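PDB 3O0Y: lipoprotein from Colwellia psychrerythraea, which is of unknown function but belongs to a family grouped with zinc metallopeptidases, and is probably anchored to the membrane through a lipid group. Local coordinates for residues I148-V151 / M152-Q156; P157-T160 / E161-L165; A215-P219 / F220-F224. All coordinates share one frame; numbering follows the deposited sequence.

Interaction 1 of 3, residues I148-V151 / M152-Q156; sequences IPRV and MQNDQ
Arg150 and Asn154 meet through both backbone and side chain. Arg150 O accepts two bonds from Asn154: the backbone N at 2.9 Å, and ND2, lying in the carbonyl plane on a lone pair. Because CG of Asn154 stands beside its own backbone N (chi1 -74°), the amide folds back over the preceding turn. Water 1 accepts from the same ND2 and, at 3.2 Å, from Arg150 NH1, tying the two side chains together. The guanidinium, which has the Asn154 amide over one face, offset toward the rim and with the planes 43° apart, also makes a cation-pi contact with Trp418.

Among the backbone bonds, Met152 N to Ile148 O (3.0 Å) and Gln153 N to Pro149 O keep the i to i+4 pattern. Val151 O then takes Asp155 N at 2.8 Å and, one residue further on, Gln156 N at 3.1 Å.

The apolar part is slight: Met152 SD lies alongside Ile148 CG2, 4.0 Å away.

Of the charged groups, Asp155 crosses Val151 at about a right angle, OD2 3.8 Å from Val151 CG2, while its OD1 forms a salt bridge with Lys413. Shared carbonyls and a change from i+4 to i+5 bonding mark the C-terminal end of helix 144-154.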
loop_
_atom_site.group_PDB
_atom_site.type_symbol
_atom_site.label_atom_id
_atom_site.label_comp_id
_atom_site.label_asym_id
_atom_site.label_seq_id
_atom_site.Cartn_x
_atom_site.Cartn_y
_atom_site.Cartn_z
ATOM N N ILE A 148 4.834 0.163 13.049
ATOM C CA ILE A 148 5.479 1.195 13.859
ATOM C C ILE A 148 6.995 0.893 13.900
ATOM O O ILE A 148 7.839 1.792 13.691
ATOM C CB ILE A 148 4.837 1.265 15.217
ATOM C CG1 ILE A 148 3.451 1.928 15.125
ATOM C CG2 ILE A 148 5.729 2.051 16.267
ATOM C CD1 ILE A 148 2.709 1.728 16.408
ATOM N N PRO A 149 7.397 -0.378 14.089
ATOM C CA PRO A 149 8.878 -0.633 14.002
ATOM C C PRO A 149 9.464 -0.293 12.655
ATOM O O PRO A 149 10.553 0.280 12.558
ATOM C CB PRO A 149 8.999 -2.128 14.275
ATOM C CG PRO A 149 7.867 -2.419 15.130
ATOM C CD PRO A 149 6.696 -1.554 14.646
ATOM N N ARG A 150 8.726 -0.575 11.585
ATOM C CA ARG A 150 9.219 -0.207 10.246
ATOM C C ARG A 150 9.442 1.314 10.059
ATOM O O ARG A 150 10.456 1.744 9.477
ATOM C CB ARG A 150 8.296 -0.785 9.115
ATOM C CG ARG A 150 8.750 -0.418 7.672
ATOM C CD ARG A 150 9.617 -1.440 6.797
ATOM N NE ARG A 150 9.784 -0.971 5.371
ATOM C CZ ARG A 150 10.754 -1.297 4.489
ATOM N NH1 ARG A 150 11.782 -2.138 4.760
ATOM N NH2 ARG A 150 10.682 -0.737 3.292
ATOM N N VAL A 151 8.485 2.116 10.520
ATOM C CA VAL A 151 8.595 3.578 10.403
ATOM C C VAL A 151 9.794 4.066 11.223
ATOM O O VAL A 151 10.564 4.933 10.780
ATOM C CB VAL A 151 7.310 4.319 10.781
ATOM C CG1 VAL A 151 7.551 5.863 10.920
ATOM C CG2 VAL A 151 6.191 4.028 9.763
ATOM N N MET A 152 9.875 3.551 12.442
ATOM C CA MET A 152 10.929 3.976 13.346
ATOM C C MET A 152 12.311 3.634 12.774
ATOM O O MET A 152 13.249 4.407 12.931
ATOM C CB MET A 152 10.737 3.353 14.730
ATOM C CG MET A 152 9.573 3.943 15.558
ATOM S SD MET A 152 9.376 3.300 17.268
ATOM C CE MET A 152 11.037 3.884 17.886
ATOM N N GLN A 153 12.440 2.519 12.046
ATOM C CA GLN A 153 13.733 2.083 11.585
ATOM C C GLN A 153 14.070 2.693 10.235
ATOM O O GLN A 153 15.246 2.820 9.887
ATOM C CB GLN A 153 13.800 0.555 11.535
ATOM C CG GLN A 153 13.748 -0.105 12.894
ATOM C CD GLN A 153 13.554 -1.599 12.836
ATOM O OE1 GLN A 153 13.774 -2.236 11.807
ATOM N NE2 GLN A 153 13.028 -2.154 13.924
ATOM N N ASN A 154 13.067 3.101 9.481
ATOM C CA ASN A 154 13.311 3.622 8.139
ATOM C C ASN A 154 13.137 5.096 7.965
ATOM O O ASN A 154 13.832 5.710 7.171
ATOM C CB ASN A 154 12.395 2.855 7.153
ATOM C CG ASN A 154 12.919 1.464 6.932
ATOM O OD1 ASN A 154 13.885 1.280 6.167
ATOM N ND2 ASN A 154 12.419 0.516 7.699
ATOM N N ASP A 155 12.079 5.638 8.534
ATOM C CA ASP A 155 11.666 6.982 8.227
ATOM C C ASP A 155 12.013 7.989 9.308
ATOM O O ASP A 155 12.098 9.172 9.040
ATOM C CB ASP A 155 10.142 6.996 8.044
ATOM C CG ASP A 155 9.682 6.053 6.933
ATOM O OD1 ASP A 155 10.163 6.198 5.798
ATOM O OD2 ASP A 155 8.790 5.221 7.212
ATOM N N GLN A 156 12.180 7.545 10.540
ATOM C CA GLN A 156 12.451 8.463 11.624
ATOM C C GLN A 156 13.900 8.929 11.590
ATOM O O GLN A 156 14.812 8.115 11.611
ATOM C CB GLN A 156 12.153 7.760 12.947
ATOM C CG GLN A 156 12.268 8.684 14.135
ATOM C CD GLN A 156 11.705 8.176 15.438
ATOM O OE1 GLN A 156 12.132 8.638 16.527
ATOM N NE2 GLN A 156 10.722 7.352 15.371
HETATM O O HOH W 1 12.880 -2.355 7.746
#

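Interaction 2 of 3, residues P157-T160 / E161-L165; sequences PITT and EKEAL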
loop_
_atom_site.group_PDB
_atom_site.type_symbol
_atom_site.label_atom_id
_atom_site.label_comp_id
_atom_site.label_asym_id
_atom_site.label_seq_id
_atom_site.Cartn_x
_atom_site.Cartn_y
_atom_site.Cartn_z
ATOM N N PRO A 157 14.130 10.244 11.524
ATOM C CA PRO A 157 15.538 10.685 11.416
ATOM C C PRO A 157 16.303 10.452 12.690
ATOM O O PRO A 157 15.748 10.615 13.745
ATOM C CB PRO A 157 15.418 12.188 11.193
ATOM C CG PRO A 157 14.093 12.556 11.698
ATOM C CD PRO A 157 13.183 11.377 11.532
ATOM N N ILE A 158 17.592 10.083 12.580
ATOM C CA ILE A 158 18.476 10.047 13.727
ATOM C C ILE A 158 19.748 10.768 13.352
ATOM O O ILE A 158 20.716 10.140 12.924
ATOM C CB ILE A 158 18.740 8.603 14.209
ATOM C CG1 ILE A 158 17.413 7.934 14.580
ATOM C CG2 ILE A 158 19.616 8.595 15.433
ATOM C CD1 ILE A 158 17.529 6.491 14.712
ATOM N N THR A 159 19.735 12.106 13.446
ATOM C CA THR A 159 20.848 12.899 12.964
ATOM C C THR A 159 21.401 13.856 14.024
ATOM O O THR A 159 22.321 14.577 13.703
ATOM C CB THR A 159 20.458 13.745 11.732
ATOM O OG1 THR A 159 19.538 14.771 12.107
ATOM C CG2 THR A 159 19.812 12.858 10.608
ATOM N N THR A 160 20.808 13.887 15.236
ATOM C CA THR A 160 21.134 14.831 16.301
ATOM C C THR A 160 20.826 14.126 17.611
ATOM O O THR A 160 20.123 13.091 17.622
ATOM C CB THR A 160 20.262 16.137 16.265
ATOM O OG1 THR A 160 18.894 15.810 16.577
ATOM C CG2 THR A 160 20.343 16.835 14.935
ATOM N N GLU A 161 21.347 14.636 18.712
ATOM C CA GLU A 161 21.100 14.045 20.019
ATOM C C GLU A 161 19.606 14.067 20.314
ATOM O O GLU A 161 19.052 13.109 20.909
ATOM C CB GLU A 161 21.844 14.846 21.093
ATOM C CG GLU A 161 21.651 14.291 22.499
ATOM C CD GLU A 161 22.562 14.958 23.576
ATOM O OE1 GLU A 161 23.320 15.909 23.269
ATOM O OE2 GLU A 161 22.527 14.466 24.707
ATOM N N LYS A 162 18.952 15.184 19.952
ATOM C CA LYS A 162 17.490 15.327 20.235
ATOM C C LYS A 162 16.689 14.252 19.488
ATOM O O LYS A 162 15.788 13.628 20.070
ATOM C CB LYS A 162 16.984 16.753 19.908
ATOM C CG LYS A 162 15.513 16.930 19.920
ATOM C CD LYS A 162 14.914 16.807 21.311
ATOM C CE LYS A 162 13.380 17.036 21.224
ATOM N NZ LYS A 162 12.787 16.959 22.575
ATOM N N GLU A 163 17.039 14.008 18.232
ATOM C CA GLU A 163 16.382 12.934 17.455
ATOM C C GLU A 163 16.676 11.547 18.023
ATOM O O GLU A 163 15.803 10.712 18.078
ATOM C CB GLU A 163 16.775 13.025 16.007
ATOM C CG GLU A 163 16.163 14.259 15.300
ATOM C CD GLU A 163 16.642 14.496 13.870
ATOM O OE1 GLU A 163 17.491 13.758 13.295
ATOM O OE2 GLU A 163 16.100 15.439 13.265
ATOM N N ALA A 164 17.883 11.305 18.532
ATOM C CA ALA A 164 18.146 10.020 19.185
ATOM C C ALA A 164 17.258 9.839 20.388
ATOM O O ALA A 164 16.765 8.753 20.664
ATOM C CB ALA A 164 19.608 9.950 19.627
ATOM N N LEU A 165 17.084 10.897 21.135
ATOM C CA LEU A 165 16.283 10.839 22.344
ATOM C C LEU A 165 14.794 10.647 21.979
ATOM O O LEU A 165 14.069 9.924 22.666
ATOM C CB LEU A 165 16.491 12.076 23.197
ATOM C CG LEU A 165 17.864 12.171 23.929
ATOM C CD1 LEU A 165 18.064 13.554 24.556
ATOM C CD2 LEU A 165 18.026 11.062 24.989
HETATM O O HOH W 2 14.144 10.708 15.919
#
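Glu163 reaches back from the first turn of helix 161-172 to the loop before it. Its CB is 3.5 Å from Pro157 O and equally close to Thr160 OG1. CG, placed beside the backbone N by chi1 of -70°, passes 3.4 Å from Thr160 OG1; from there the chain runs extended, and the side chain crosses that of Pro157 at about a right angle, with CD 3.7 Å from Pro157 CB. At the tip, OE1 is gripped by two donors of one residue. Thr159 N comes in at 2.8 Å on the anti lone pair, whereas Thr159 OG1 gives a shorter bond of 2.6 Å to OE1 from above the carboxylate plane. This double hold probably restrains the carboxylate from turning. OE2 lies against Pro157 CG.

A separate bond caps the helix: Thr160, the N-cap residue, accepts through OG1 from Glu163 N at 3.1 Å, nearly straight, with 166° at the hydrogen. The hydroxyl sits between its own backbone N and carbonyl carbon (chi1 67°), which aims it at the open first turn. Ala164 N to Thr160 O, at 3.0 Å, starts the regular helical bonding, and water 2 lies 2.7 Å from Pro157 O and equally near Glu163 O.

Beneath the polar cap, Ile158 and Ala164 turn to helix 219-228, on Ile228, while Ala164 and Leu165 rest on Leu242 of helix 236-268.

Interaction 3 of 3, residues A215-P219 / F220-F224; sequences AEQHP and FVNVF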
loop_
_atom_site.group_PDB
_atom_site.type_symbol
_atom_site.label_atom_id
_atom_site.label_comp_id
_atom_site.label_asym_id
_atom_site.label_seq_id
_atom_site.Cartn_x
_atom_site.Cartn_y
_atom_site.Cartn_z
ATOM N N ALA A 215 18.053 -9.071 22.714
ATOM C CA ALA A 215 17.674 -7.649 22.620
ATOM C C ALA A 215 18.841 -6.815 22.100
ATOM O O ALA A 215 18.638 -5.889 21.311
ATOM C CB ALA A 215 17.233 -7.140 23.972
ATOM N N GLU A 216 20.072 -7.160 22.522
ATOM C CA GLU A 216 21.274 -6.391 22.159
ATOM C C GLU A 216 21.544 -6.466 20.692
ATOM O O GLU A 216 22.293 -5.640 20.144
ATOM C CB GLU A 216 22.551 -6.912 22.870
ATOM C CG GLU A 216 22.511 -6.924 24.395
ATOM C CD GLU A 216 21.395 -7.807 25.050
ATOM O OE1 GLU A 216 20.982 -8.838 24.473
ATOM O OE2 GLU A 216 20.927 -7.447 26.170
ATOM N N GLN A 217 20.974 -7.470 20.016
ATOM C CA GLN A 217 21.181 -7.605 18.578
ATOM C C GLN A 217 19.908 -7.347 17.740
ATOM O O GLN A 217 19.905 -7.518 16.496
ATOM C CB GLN A 217 21.809 -8.949 18.240
ATOM C CG GLN A 217 23.369 -9.025 18.573
ATOM C CD GLN A 217 24.183 -7.996 17.761
ATOM O OE1 GLN A 217 23.902 -7.750 16.558
ATOM N NE2 GLN A 217 25.151 -7.340 18.430
ATOM N N HIS A 218 18.921 -6.756 18.388
ATOM C CA HIS A 218 17.658 -6.500 17.726
ATOM C C HIS A 218 17.843 -5.422 16.640
ATOM O O HIS A 218 18.656 -4.466 16.784
ATOM C CB HIS A 218 16.618 -6.052 18.736
ATOM C CG HIS A 218 15.221 -6.120 18.211
ATOM N ND1 HIS A 218 14.624 -5.063 17.536
ATOM C CD2 HIS A 218 14.312 -7.127 18.246
ATOM C CE1 HIS A 218 13.411 -5.446 17.152
ATOM N NE2 HIS A 218 13.195 -6.692 17.567
ATOM N N PRO A 219 17.004 -5.472 15.570
ATOM C CA PRO A 219 17.146 -4.389 14.591
ATOM C C PRO A 219 16.950 -2.993 15.134
ATOM O O PRO A 219 17.542 -2.047 14.605
ATOM C CB PRO A 219 16.089 -4.734 13.549
ATOM C CG PRO A 219 16.030 -6.209 13.583
ATOM C CD PRO A 219 16.227 -6.604 14.997
ATOM N N PHE A 220 16.117 -2.831 16.135
ATOM C CA PHE A 220 15.974 -1.491 16.737
ATOM C C PHE A 220 17.347 -0.949 17.176
ATOM O O PHE A 220 17.617 0.244 17.065
ATOM C CB PHE A 220 15.048 -1.533 17.949
ATOM C CG PHE A 220 13.558 -1.288 17.654
ATOM C CD1 PHE A 220 13.112 -0.263 16.872
ATOM C CD2 PHE A 220 12.602 -2.096 18.301
ATOM C CE1 PHE A 220 11.731 -0.035 16.701
ATOM C CE2 PHE A 220 11.255 -1.877 18.129
ATOM C CZ PHE A 220 10.825 -0.846 17.329
ATOM N N VAL A 221 18.151 -1.812 17.819
ATOM C CA VAL A 221 19.552 -1.465 18.219
ATOM C C VAL A 221 20.498 -1.315 17.025
ATOM O O VAL A 221 21.236 -0.335 16.923
ATOM C CB VAL A 221 20.136 -2.512 19.130
ATOM C CG1 VAL A 221 21.562 -2.054 19.573
ATOM C CG2 VAL A 221 19.188 -2.753 20.311
ATOM N N ASN A 222 20.523 -2.295 16.131
ATOM C CA ASN A 222 21.457 -2.249 15.011
ATOM C C ASN A 222 21.238 -1.065 14.047
ATOM O O ASN A 222 22.197 -0.451 13.557
ATOM C CB ASN A 222 21.456 -3.611 14.290
ATOM C CG ASN A 222 22.109 -4.750 15.115
ATOM O OD1 ASN A 222 21.786 -5.932 14.925
ATOM N ND2 ASN A 222 23.029 -4.408 15.959
ATOM N N VAL A 223 19.970 -0.736 13.764
ATOM C CA VAL A 223 19.672 0.450 13.009
ATOM C C VAL A 223 20.143 1.680 13.735
ATOM O O VAL A 223 20.726 2.572 13.157
ATOM C CB VAL A 223 18.131 0.549 12.757
ATOM C CG1 VAL A 223 17.819 1.954 12.193
ATOM C CG2 VAL A 223 17.718 -0.661 11.816
ATOM N N PHE A 224 19.846 1.768 15.015
ATOM C CA PHE A 224 20.288 2.897 15.765
ATOM C C PHE A 224 21.834 3.004 15.733
ATOM O O PHE A 224 22.390 4.106 15.527
ATOM C CB PHE A 224 19.807 2.807 17.194
ATOM C CG PHE A 224 20.108 4.029 17.981
ATOM C CD1 PHE A 224 19.263 5.093 17.983
ATOM C CD2 PHE A 224 21.279 4.115 18.718
ATOM C CE1 PHE A 224 19.554 6.242 18.754
ATOM C CE2 PHE A 224 21.596 5.243 19.467
ATOM C CZ PHE A 224 20.754 6.306 19.482
#
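The His218 imidazole has Pro219 CD over one face, 3.3 Å above its plane and offset toward the rim, and Phe220 at its edge. There ND1 accepts from Phe220 N at 3.0 Å, a nearly straight bond whose donor is tilted 19° from the ring plane. The Phe220 ring runs side by side with the imidazole, planes 27° apart but slid so far that they barely overlap; His218 CE1 approaches Phe220 CD2 obliquely at 3.6 Å. Another ring, Phe210, also meets the histidine. The placement of CG opposite the backbone N (chi1 -165°) puts ND1 against the first turn of helix 219-228, making His218 a side-chain N-cap, followed by a proline at the first helical position. With His218 replaced by an alanine, Phe220 N would probably lose its capping acceptor and a gap is likely to open beside the phenylalanine ring. The backbone sets in at once: Asn222 N to His218 O at 2.9 Å, then Val223 N to Pro219 O at the same length. Val221 turns CG2 back onto Ala215 O, 3.3 Å off, and packs against Ile247 of helix 236-268. Phe220 O accepts from the Tyr167 hydroxyl of helix 161-172.

Interactions 1 and 2 adjoin in the sequence, the first at the end of helix 144-154 and the second at the start of helix 161-172; interaction 3 opens helix 219-228, which touches both. Gln153 and Pro149 of interaction 1 pack on Phe220, and Ala164 and Ile158 of interaction 2 on Phe224. Interaction 1 lies deepest, about 16 Å from the chain's centre to its own, against about 28 and 26 Å for the others. Closing a helix, it relies on shared carbonyls. Both helix starts are capped by a side chain, by a hydroxyl with a returning carboxylate at the exposed site and by an imidazole amid aromatic rings at the more buried one.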